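Local coordinates for protein ferritin (Pseudo-nitzschia multiseries, PDB 4IWK) that oxidises ferrous iron with dioxygen at a ferroxidase centre and probably stores the ferric product as a mineral inside its 24-subunit shell, at residues S46-E49 / R50-L54. Numbering follows the deposited sequence.
Sequences SAEE and REHGL. With FE (Fe (III) ion), chain G; FE (Fe (III) ion), chain I.
Glu-49 and His-52, three residues apart on one helix, share an iron: Glu-49 OE1 binds the chain G ion at 2.1 Å and His-52 ND1 binds it at 2.4 Å. The other carboxylate oxygen, Glu-49 OE2, reaches the chain I ion, also at 2.1 Å, which makes this carboxylate a bridge across the pair. Water 3 is a second bridge, ligating both ions, while water 2 and water 4 each belong to one. Carboxylate and imidazole stand nearly perpendicular, their planes 81° apart. Both side chains leave the helix with CG anti to the carbonyl carbon, and Glu-49 then bends at chi2 (-72°), which turns one oxygen to each ion. This is the di-iron ferroxidase centre of the ferritin four-helix bundle; Glu-16 completes the chain G site from helix 3-32, and Glu-95 and Glu-131 complete that of chain I. Glu-48 lies beside the histidine, its CG 3.7 Å from His-52 NE2, and its OE2 binds a further iron together with Glu-45 and Glu-131. With an alanine in place of Glu-48, that further iron would probably be one ligand short and the imidazole would lose its CG contact at NE2. Behind the ligands, Glu-48 O lies above one face of the His-52 ring, offset toward its rim, and accepts the helix hydrogen bond from His-52 N at 2.9 Å. Farther round the helix, water 1 joins Ala-47 O, Glu-51 OE2 and Arg-50 NH1, whereas Arg-50 NH2 bonds to Ser-46 OG of a neighbouring subunit.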
loop_
_atom_site.group_PDB
_atom_site.type_symbol
_atom_site.label_atom_id
_atom_site.label_comp_id
_atom_site.label_asym_id
_atom_site.label_seq_id
_atom_site.Cartn_x
_atom_site.Cartn_y
_atom_site.Cartn_z
ATOM N N SER A 46 30.216 -0.406 32.717
ATOM C CA SER A 46 29.876 0.221 33.999
ATOM C C SER A 46 28.314 0.224 34.138
ATOM O O SER A 46 27.816 -0.024 35.241
ATOM C CB SER A 46 30.350 1.684 33.953
ATOM O OG SER A 46 29.993 2.331 35.128
ATOM N N ALA A 47 27.597 0.494 33.049
ATOM C CA ALA A 47 26.125 0.523 33.171
ATOM C C ALA A 47 25.619 -0.908 33.388
ATOM O O ALA A 47 24.647 -1.071 34.168
ATOM C CB ALA A 47 25.532 1.082 31.850
ATOM N N GLU A 48 26.212 -1.902 32.732
ATOM C CA GLU A 48 25.718 -3.314 32.835
ATOM C C GLU A 48 25.937 -3.778 34.275
ATOM O O GLU A 48 25.065 -4.418 34.841
ATOM C CB GLU A 48 26.460 -4.148 31.819
ATOM C CG GLU A 48 25.910 -5.545 31.786
ATOM C CD GLU A 48 26.854 -6.398 31.010
ATOM O OE1 GLU A 48 26.806 -6.316 29.735
ATOM O OE2 GLU A 48 27.707 -7.041 31.698
ATOM N N GLU A 49 27.091 -3.474 34.884
ATOM C CA GLU A 49 27.275 -3.966 36.282
ATOM C C GLU A 49 26.313 -3.248 37.207
ATOM O O GLU A 49 25.821 -3.889 38.175
ATOM C CB GLU A 49 28.704 -3.589 36.750
ATOM C CG GLU A 49 29.796 -4.272 35.971
ATOM C CD GLU A 49 29.903 -5.729 36.298
ATOM O OE1 GLU A 49 29.092 -6.172 37.098
ATOM O OE2 GLU A 49 30.912 -6.334 35.955
ATOM N N ARG A 50 26.012 -1.973 36.992
ATOM C CA ARG A 50 24.956 -1.393 37.834
ATOM C C ARG A 50 23.616 -2.119 37.606
ATOM O O ARG A 50 22.938 -2.400 38.608
ATOM C CB ARG A 50 24.830 0.101 37.422
ATOM C CG ARG A 50 23.799 0.794 38.333
ATOM C CD ARG A 50 23.902 2.313 38.137
ATOM N NE ARG A 50 22.848 2.982 39.000
ATOM C CZ ARG A 50 21.625 3.102 38.479
ATOM N NH1 ARG A 50 21.387 2.584 37.292
ATOM N NH2 ARG A 50 20.609 3.600 39.143
ATOM N N GLU A 51 23.268 -2.457 36.342
ATOM C CA GLU A 51 22.049 -3.309 36.161
ATOM C C GLU A 51 22.091 -4.637 36.919
ATOM O O GLU A 51 21.029 -4.996 37.503
ATOM C CB GLU A 51 21.749 -3.564 34.668
ATOM C CG GLU A 51 21.456 -2.291 33.895
ATOM C CD GLU A 51 20.200 -1.578 34.431
ATOM O OE1 GLU A 51 19.239 -2.236 34.947
ATOM O OE2 GLU A 51 20.187 -0.340 34.469
ATOM N N HIS A 52 23.270 -5.310 36.974
ATOM C CA HIS A 52 23.334 -6.515 37.794
ATOM C C HIS A 52 22.992 -6.211 39.246
ATOM O O HIS A 52 22.180 -6.939 39.916
ATOM C CB HIS A 52 24.713 -7.130 37.785
ATOM C CG HIS A 52 25.105 -7.604 36.450
ATOM N ND1 HIS A 52 26.406 -7.937 36.117
ATOM C CD2 HIS A 52 24.347 -7.759 35.317
ATOM C CE1 HIS A 52 26.440 -8.268 34.836
ATOM N NE2 HIS A 52 25.224 -8.170 34.328
ATOM N N GLY A 53 23.605 -5.147 39.798
ATOM C CA GLY A 53 23.352 -4.849 41.225
ATOM C C GLY A 53 21.836 -4.557 41.393
ATOM O O GLY A 53 21.270 -4.956 42.407
ATOM N N LEU A 54 21.259 -3.789 40.474
ATOM C CA LEU A 54 19.817 -3.492 40.585
ATOM C C LEU A 54 18.957 -4.758 40.544
ATOM O O LEU A 54 17.933 -4.814 41.253
ATOM C CB LEU A 54 19.331 -2.576 39.478
ATOM C CG LEU A 54 19.939 -1.127 39.624
ATOM C CD1 LEU A 54 19.557 -0.298 38.376
ATOM C CD2 LEU A 54 19.515 -0.368 40.906
HETATM FE FE FE G . 28.458 -8.127 37.436
HETATM FE FE FE I . 30.751 -7.971 34.637
HETATM O O HOH W 1 22.747 1.042 34.809
HETATM O O HOH W 2 28.276 -10.042 38.190
HETATM O O HOH W 3 29.674 -8.930 35.901
HETATM O O HOH W 4 29.790 -7.072 33.371
#